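Local coordinates for glutamate racemase (Escherichia coli, PDB 2JFN), which belongs to the Asp/Glu/hydantoin racemase family and folds into two alpha/beta lobes, each built round a beta-sheet, at residues F53-F58 / A258-A263; G32-Y37 / Y49-D54. All coordinates share one frame; numbering follows the deposited sequence.

Contact 2 lies in the core and contact 1 nearer the surface, their centres about 13 Å apart: all six touching residues of contact 2 are buried, against two of six in contact 1. Strand 48-53 lies in contact 2 and ends at Phe53, where contact 1 begins; Phe53 and Asp54 belong to both. In contact 2 its tyrosines pack under helix 33-43 through ring faces, edges and a methyl group, with no clear hydrogen bond between 32-37 and 49-54. Past the strand's end, in contact 1, the chemistry turns polar: the side-chain amide of Asn55 pairs with backbone of 258-263 and a water, and apolar touches are few. The buried area is 268 Å² in contact 2 and 212 Å² in contact 1.

Contact 1 (F53-F58 / A258-A263); sequences FDNVAF and AMTPGA
The carboxamide of Asn55 meets the backbone of Ala258 with both of its polar atoms. Asn55 ND2 donates to Ala258 O at 2.8 Å with an N-H...O angle of 149°, the acceptor lying somewhat out of the amide plane. Asn55 OD1 takes a weak bond from Ala258 N at 3.2 Å and a further one from Met257 N. The group reaches across because chi1 of 62° sets CG between the backbone N and the carbonyl carbon. Strands 48-53 and 253-256 are parallel neighbours in one sheet, and this pairing joins the loops that leave their C-terminal ends. Thr260, approaching Asn55 from the opposite direction, is the N-cap of helix 261-264: its OG1 accepts from Ala263 N at 3.1 Å, nearly straight at 170°. A water accepts from Asn55 ND2 at 3.0 Å and lies 2.6 Å from Thr260 OG1, bridging amide and cap. Beside the amide, Val56 CG2 presses on Ala258 CB at 3.4 Å, tighter than usual van der Waals contact. Deeper in, Ala263 CB sits at the edge of the Phe53 ring, near its plane and 4.1 Å from Phe53 CE1.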
ATOM      1  N   PHE A  53      -7.176  -3.475  -8.097  1.00 23.37           N
ATOM      2  CA  PHE A  53      -6.598  -2.148  -8.195  1.00 23.51           C
ATOM      3  C   PHE A  53      -7.501  -1.230  -9.021  1.00 23.79           C
ATOM      4  O   PHE A  53      -8.054  -1.627 -10.053  1.00 22.86           O
ATOM      5  CB  PHE A  53      -5.160  -2.215  -8.756  1.00 23.73           C
ATOM      6  CG  PHE A  53      -5.046  -2.825 -10.133  1.00 24.04           C
ATOM      7  CD1 PHE A  53      -4.811  -2.017 -11.244  1.00 23.82           C
ATOM      8  CD2 PHE A  53      -5.129  -4.203 -10.310  1.00 24.45           C
ATOM      9  CE1 PHE A  53      -4.655  -2.574 -12.513  1.00 24.38           C
ATOM     10  CE2 PHE A  53      -4.976  -4.777 -11.578  1.00 24.39           C
ATOM     11  CZ  PHE A  53      -4.739  -3.957 -12.682  1.00 24.35           C
ATOM     12  N   ASP A  54      -7.664  -0.003  -8.537  1.00 23.79           N
ATOM     13  CA  ASP A  54      -8.517   0.984  -9.195  1.00 24.06           C
ATOM     14  C   ASP A  54      -7.778   1.790 -10.260  1.00 24.18           C
ATOM     15  O   ASP A  54      -7.465   2.962 -10.055  1.00 23.82           O
ATOM     16  CB  ASP A  54      -9.103   1.933  -8.146  1.00 23.89           C
ATOM     17  CG  ASP A  54     -10.237   2.782  -8.698  1.00 23.89           C
ATOM     18  OD1 ASP A  54     -10.526   2.683  -9.914  1.00 22.90           O
ATOM     19  OD2 ASP A  54     -10.836   3.546  -7.914  1.00 23.05           O
ATOM     20  N   ASN A  55      -7.518   1.171 -11.409  1.00 24.17           N
ATOM     21  CA  ASN A  55      -6.812   1.861 -12.474  1.00 25.09           C
ATOM     22  C   ASN A  55      -7.660   2.976 -13.079  1.00 25.56           C
ATOM     23  O   ASN A  55      -7.138   3.835 -13.780  1.00 25.79           O
ATOM     24  CB  ASN A  55      -6.364   0.865 -13.558  1.00 25.26           C
ATOM     25  CG  ASN A  55      -7.527   0.161 -14.234  1.00 25.36           C
ATOM     26  OD1 ASN A  55      -8.394  -0.421 -13.576  1.00 24.79           O
ATOM     27  ND2 ASN A  55      -7.542   0.199 -15.564  1.00 25.74           N
ATOM     28  N   VAL A  56      -8.957   2.972 -12.783  1.00 25.66           N
ATOM     29  CA  VAL A  56      -9.876   3.990 -13.294  1.00 26.16           C
ATOM     30  C   VAL A  56      -9.766   5.327 -12.550  1.00 26.34           C
ATOM     31  O   VAL A  56      -9.824   6.396 -13.165  1.00 26.27           O
ATOM     32  CB  VAL A  56     -11.350   3.499 -13.215  1.00 26.47           C
ATOM     33  CG1 VAL A  56     -12.322   4.665 -13.418  1.00 26.82           C
ATOM     34  CG2 VAL A  56     -11.596   2.436 -14.278  1.00 26.75           C
ATOM     35  N   ALA A  57      -9.596   5.273 -11.232  1.00 25.69           N
ATOM     36  CA  ALA A  57      -9.515   6.497 -10.453  1.00 25.62           C
ATOM     37  C   ALA A  57      -8.121   6.807  -9.906  1.00 25.80           C
ATOM     38  O   ALA A  57      -7.933   7.817  -9.231  1.00 25.99           O
ATOM     39  CB  ALA A  57     -10.534   6.458  -9.323  1.00 25.61           C
ATOM     40  N   PHE A  58      -7.148   5.946 -10.189  1.00 25.66           N
ATOM     41  CA  PHE A  58      -5.776   6.193  -9.742  1.00 25.94           C
ATOM     42  C   PHE A  58      -5.350   7.480 -10.449  1.00 26.23           C
ATOM     43  O   PHE A  58      -5.650   7.652 -11.629  1.00 26.27           O
ATOM     44  CB  PHE A  58      -4.850   5.054 -10.185  1.00 25.77           C
ATOM     45  CG  PHE A  58      -3.393   5.337  -9.951  1.00 26.33           C
ATOM     46  CD1 PHE A  58      -2.797   5.036  -8.728  1.00 26.01           C
ATOM     47  CD2 PHE A  58      -2.628   5.955 -10.938  1.00 26.14           C
ATOM     48  CE1 PHE A  58      -1.460   5.350  -8.488  1.00 26.79           C
ATOM     49  CE2 PHE A  58      -1.286   6.275 -10.707  1.00 27.07           C
ATOM     50  CZ  PHE A  58      -0.702   5.973  -9.482  1.00 27.22           C
ATOM     51  N   ALA A 258     -11.037  -1.397 -15.196  1.00 29.08           N
ATOM     52  CA  ALA A 258     -11.200  -1.149 -16.623  1.00 30.02           C
ATOM     53  C   ALA A 258     -10.094  -1.895 -17.349  1.00 30.76           C
ATOM     54  O   ALA A 258      -8.922  -1.777 -16.994  1.00 30.44           O
ATOM     55  CB  ALA A 258     -11.111   0.345 -16.923  1.00 29.75           C
ATOM     56  N   MET A 259     -10.467  -2.670 -18.358  1.00 31.73           N
ATOM     57  CA  MET A 259      -9.492  -3.434 -19.122  1.00 32.90           C
ATOM     58  C   MET A 259      -8.840  -2.500 -20.132  1.00 33.14           C
ATOM     59  O   MET A 259      -9.214  -2.467 -21.305  1.00 33.45           O
ATOM     60  CB  MET A 259     -10.186  -4.600 -19.829  1.00 34.30           C
ATOM     61  CG  MET A 259      -9.244  -5.673 -20.337  1.00 36.54           C
ATOM     62  SD  MET A 259      -8.284  -6.437 -19.013  1.00 38.48           S
ATOM     63  CE  MET A 259      -9.490  -7.490 -18.260  1.00 37.84           C
ATOM     64  N   THR A 260      -7.868  -1.731 -19.656  1.00 32.81           N
ATOM     65  CA  THR A 260      -7.145  -0.770 -20.475  1.00 32.55           C
ATOM     66  C   THR A 260      -5.769  -1.314 -20.828  1.00 32.45           C
ATOM     67  O   THR A 260      -5.324  -2.318 -20.270  1.00 32.43           O
ATOM     68  CB  THR A 260      -6.917   0.537 -19.708  1.00 32.69           C
ATOM     69  OG1 THR A 260      -6.026   0.283 -18.610  1.00 32.32           O
ATOM     70  CG2 THR A 260      -8.228   1.085 -19.177  1.00 32.38           C
ATOM     71  N   PRO A 261      -5.070  -0.656 -21.761  1.00 32.43           N
ATOM     72  CA  PRO A 261      -3.740  -1.157 -22.104  1.00 32.04           C
ATOM     73  C   PRO A 261      -2.838  -1.108 -20.871  1.00 31.88           C
ATOM     74  O   PRO A 261      -2.046  -2.015 -20.643  1.00 31.83           O
ATOM     75  CB  PRO A 261      -3.287  -0.202 -23.207  1.00 32.40           C
ATOM     76  CG  PRO A 261      -4.589   0.120 -23.904  1.00 32.56           C
ATOM     77  CD  PRO A 261      -5.515   0.365 -22.733  1.00 32.73           C
ATOM     78  N   GLY A 262      -2.975  -0.051 -20.070  1.00 31.39           N
ATOM     79  CA  GLY A 262      -2.165   0.075 -18.869  1.00 30.93           C
ATOM     80  C   GLY A 262      -2.353  -1.087 -17.904  1.00 30.03           C
ATOM     81  O   GLY A 262      -1.383  -1.655 -17.409  1.00 30.46           O
ATOM     82  N   ALA A 263      -3.602  -1.442 -17.631  1.00 29.43           N
ATOM     83  CA  ALA A 263      -3.896  -2.550 -16.737  1.00 28.87           C
ATOM     84  C   ALA A 263      -3.382  -3.859 -17.328  1.00 28.88           C
ATOM     85  O   ALA A 263      -2.808  -4.692 -16.624  1.00 28.36           O
ATOM     86  CB  ALA A 263      -5.398  -2.643 -16.495  1.00 28.90           C
TER
HETATM   87  O   HOH W   1      -5.483   2.045 -16.784  1.00 33.85           O

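Contact 2 (G32-Y37 / Y49-D54); sequences GGLSVY and YIYAFD
With CG anti to the backbone N (chi1 -173°), Tyr51 extends its ring from strand 48-53 to the first turn of helix 33-43, where Leu34 turns its CG anti to its own carbonyl carbon and lowers a branch onto the ring. The two segments are the helix and second strand of a beta-alpha-beta unit, strand 21-28, helix 33-43 and strand 48-53, in which strands 21-28 and 48-53 pair in parallel. Helix segment and strand segment run nearly antiparallel, at 162°, with axes 10.0 Å apart, and large side chains fill the interval. Leu34 CD2 stands over the centre of the Tyr51 ring, 3.7 Å from the centroid and almost on the ring normal, a CH-pi contact. Leu34 CG lies near the phenolic end, 3.7 Å from Tyr51 CZ. Gly33 meets the edge of the same ring, and Tyr51 OH comes within 3.1 Å of Gly33 CA, an approach that a backbone without a side chain permits. The phenol's hydrogen bond goes to Gly30 O, while Gly33 N bonds to Asp28 OD1, so both polar groups have partners in the strand 21-28 end of the unit and the loop after it. Gly32 lies close to the bound glutamic acid, so this turn borders the ligand pocket. One helical turn on, Tyr37 and Tyr49 form a T-shaped pair, with planes at 89° and centroids 5.0 Å apart. Their hydroxyls bond outside the pair, Tyr37 OH to Tyr273 O and Tyr49 OH to Leu44 O, which probably helps to fix the rotation of each ring. Tyr37 supplies the edge: its CE2 comes down on one face of the Tyr49 ring, displaced toward the rim and 3.5 Å from Tyr49 CG.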
ATOM      1  N   GLY A  32       1.024  -0.513  -5.720  1.00 23.03           N
ATOM      2  CA  GLY A  32       1.576  -0.494  -4.372  1.00 23.53           C
ATOM      3  C   GLY A  32       1.070  -1.617  -3.482  1.00 23.94           C
ATOM      4  O   GLY A  32       1.806  -2.135  -2.641  1.00 23.61           O
ATOM      5  N   GLY A  33      -0.193  -1.988  -3.665  1.00 23.88           N
ATOM      6  CA  GLY A  33      -0.783  -3.051  -2.871  1.00 24.00           C
ATOM      7  C   GLY A  33       0.014  -4.336  -2.942  1.00 24.04           C
ATOM      8  O   GLY A  33       0.020  -5.109  -1.996  1.00 24.11           O
ATOM      9  N   LEU A  34       0.704  -4.553  -4.058  1.00 24.29           N
ATOM     10  CA  LEU A  34       1.505  -5.751  -4.239  1.00 24.12           C
ATOM     11  C   LEU A  34       2.648  -5.881  -3.233  1.00 23.95           C
ATOM     12  O   LEU A  34       3.057  -6.994  -2.919  1.00 24.13           O
ATOM     13  CB  LEU A  34       2.068  -5.803  -5.663  1.00 24.26           C
ATOM     14  CG  LEU A  34       1.016  -5.980  -6.764  1.00 24.52           C
ATOM     15  CD1 LEU A  34       1.684  -5.844  -8.124  1.00 24.48           C
ATOM     16  CD2 LEU A  34       0.343  -7.343  -6.620  1.00 24.92           C
ATOM     17  N   SER A  35       3.168  -4.764  -2.726  1.00 23.76           N
ATOM     18  CA  SER A  35       4.253  -4.863  -1.751  1.00 24.21           C
ATOM     19  C   SER A  35       3.710  -5.442  -0.437  1.00 24.34           C
ATOM     20  O   SER A  35       4.392  -6.215   0.239  1.00 24.46           O
ATOM     21  CB  SER A  35       4.910  -3.497  -1.494  1.00 23.45           C
ATOM     22  OG  SER A  35       4.039  -2.598  -0.826  1.00 23.98           O
ATOM     23  N   VAL A  36       2.480  -5.075  -0.093  1.00 24.57           N
ATOM     24  CA  VAL A  36       1.846  -5.560   1.130  1.00 25.04           C
ATOM     25  C   VAL A  36       1.435  -7.008   0.936  1.00 25.61           C
ATOM     26  O   VAL A  36       1.627  -7.852   1.817  1.00 25.10           O
ATOM     27  CB  VAL A  36       0.598  -4.719   1.488  1.00 25.08           C
ATOM     28  CG1 VAL A  36      -0.047  -5.251   2.773  1.00 25.12           C
ATOM     29  CG2 VAL A  36       0.998  -3.260   1.662  1.00 25.41           C
ATOM     30  N   TYR A  37       0.870  -7.297  -0.233  1.00 26.15           N
ATOM     31  CA  TYR A  37       0.461  -8.653  -0.542  1.00 26.62           C
ATOM     32  C   TYR A  37       1.663  -9.597  -0.489  1.00 27.35           C
ATOM     33  O   TYR A  37       1.570 -10.701   0.038  1.00 27.42           O
ATOM     34  CB  TYR A  37      -0.195  -8.704  -1.931  1.00 26.04           C
ATOM     35  CG  TYR A  37      -0.105 -10.053  -2.598  1.00 26.11           C
ATOM     36  CD1 TYR A  37       0.908 -10.330  -3.517  1.00 26.04           C
ATOM     37  CD2 TYR A  37      -1.008 -11.070  -2.286  1.00 26.28           C
ATOM     38  CE1 TYR A  37       1.021 -11.589  -4.110  1.00 26.06           C
ATOM     39  CE2 TYR A  37      -0.901 -12.332  -2.871  1.00 26.29           C
ATOM     40  CZ  TYR A  37       0.111 -12.581  -3.780  1.00 26.29           C
ATOM     41  OH  TYR A  37       0.213 -13.816  -4.371  1.00 26.91           O
ATOM     42  N   TYR A  49      -6.124 -15.605  -2.769  1.00 28.24           N
ATOM     43  CA  TYR A  49      -5.947 -14.167  -2.863  1.00 27.76           C
ATOM     44  C   TYR A  49      -6.643 -13.505  -4.042  1.00 27.00           C
ATOM     45  O   TYR A  49      -6.700 -14.045  -5.151  1.00 26.57           O
ATOM     46  CB  TYR A  49      -4.457 -13.812  -2.924  1.00 28.09           C
ATOM     47  CG  TYR A  49      -3.689 -14.061  -1.643  1.00 28.48           C
ATOM     48  CD1 TYR A  49      -2.914 -15.209  -1.480  1.00 28.86           C
ATOM     49  CD2 TYR A  49      -3.717 -13.129  -0.603  1.00 28.88           C
ATOM     50  CE1 TYR A  49      -2.171 -15.426  -0.306  1.00 29.12           C
ATOM     51  CE2 TYR A  49      -2.987 -13.333   0.571  1.00 29.31           C
ATOM     52  CZ  TYR A  49      -2.214 -14.483   0.710  1.00 29.63           C
ATOM     53  OH  TYR A  49      -1.479 -14.668   1.865  1.00 29.75           O
ATOM     54  N   ILE A  50      -7.178 -12.324  -3.774  1.00 25.98           N
ATOM     55  CA  ILE A  50      -7.817 -11.517  -4.794  1.00 24.91           C
ATOM     56  C   ILE A  50      -7.111 -10.176  -4.704  1.00 24.67           C
ATOM     57  O   ILE A  50      -7.067  -9.568  -3.631  1.00 24.39           O
ATOM     58  CB  ILE A  50      -9.309 -11.275  -4.505  1.00 24.96           C
ATOM     59  CG1 ILE A  50     -10.076 -12.601  -4.512  1.00 24.11           C
ATOM     60  CG2 ILE A  50      -9.887 -10.318  -5.549  1.00 23.79           C
ATOM     61  CD1 ILE A  50     -11.475 -12.482  -3.923  1.00 24.92           C
ATOM     62  N   TYR A  51      -6.529  -9.732  -5.810  1.00 24.20           N
ATOM     63  CA  TYR A  51      -5.873  -8.435  -5.831  1.00 24.34           C
ATOM     64  C   TYR A  51      -6.740  -7.535  -6.692  1.00 24.47           C
ATOM     65  O   TYR A  51      -7.085  -7.890  -7.821  1.00 24.67           O
ATOM     66  CB  TYR A  51      -4.467  -8.516  -6.436  1.00 24.65           C
ATOM     67  CG  TYR A  51      -3.702  -7.209  -6.301  1.00 25.11           C
ATOM     68  CD1 TYR A  51      -3.597  -6.313  -7.366  1.00 25.28           C
ATOM     69  CD2 TYR A  51      -3.145  -6.839  -5.076  1.00 25.76           C
ATOM     70  CE1 TYR A  51      -2.959  -5.071  -7.207  1.00 25.75           C
ATOM     71  CE2 TYR A  51      -2.505  -5.609  -4.908  1.00 25.82           C
ATOM     72  CZ  TYR A  51      -2.417  -4.729  -5.969  1.00 26.04           C
ATOM     73  OH  TYR A  51      -1.811  -3.500  -5.767  1.00 25.60           O
ATOM     74  N   ALA A  52      -7.109  -6.379  -6.159  1.00 24.11           N
ATOM     75  CA  ALA A  52      -7.933  -5.445  -6.915  1.00 23.89           C
ATOM     76  C   ALA A  52      -7.284  -4.072  -6.917  1.00 23.96           C
ATOM     77  O   ALA A  52      -6.872  -3.567  -5.869  1.00 23.07           O
ATOM     78  CB  ALA A  52      -9.329  -5.362  -6.304  1.00 23.82           C
ATOM     79  N   PHE A  53      -7.176  -3.475  -8.097  1.00 23.37           N
ATOM     80  CA  PHE A  53      -6.598  -2.148  -8.195  1.00 23.51           C
ATOM     81  C   PHE A  53      -7.501  -1.230  -9.021  1.00 23.79           C
ATOM     82  O   PHE A  53      -8.054  -1.627 -10.053  1.00 22.86           O
ATOM     83  CB  PHE A  53      -5.160  -2.215  -8.756  1.00 23.73           C
ATOM     84  CG  PHE A  53      -5.046  -2.825 -10.133  1.00 24.04           C
ATOM     85  CD1 PHE A  53      -4.811  -2.017 -11.244  1.00 23.82           C
ATOM     86  CD2 PHE A  53      -5.129  -4.203 -10.310  1.00 24.45           C
ATOM     87  CE1 PHE A  53      -4.655  -2.574 -12.513  1.00 24.38           C
ATOM     88  CE2 PHE A  53      -4.976  -4.777 -11.578  1.00 24.39           C
ATOM     89  CZ  PHE A  53      -4.739  -3.957 -12.682  1.00 24.35           C
ATOM     90  N   ASP A  54      -7.664  -0.003  -8.537  1.00 23.79           N
ATOM     91  CA  ASP A  54      -8.517   0.984  -9.195  1.00 24.06           C
ATOM     92  C   ASP A  54      -7.778   1.790 -10.260  1.00 24.18           C
ATOM     93  O   ASP A  54      -7.465   2.962 -10.055  1.00 23.82           O
ATOM     94  CB  ASP A  54      -9.103   1.933  -8.146  1.00 23.89           C
ATOM     95  CG  ASP A  54     -10.237   2.782  -8.698  1.00 23.89           C
ATOM     96  OD1 ASP A  54     -10.526   2.683  -9.914  1.00 22.90           O
ATOM     97  OD2 ASP A  54     -10.836   3.546  -7.914  1.00 23.05           O
TER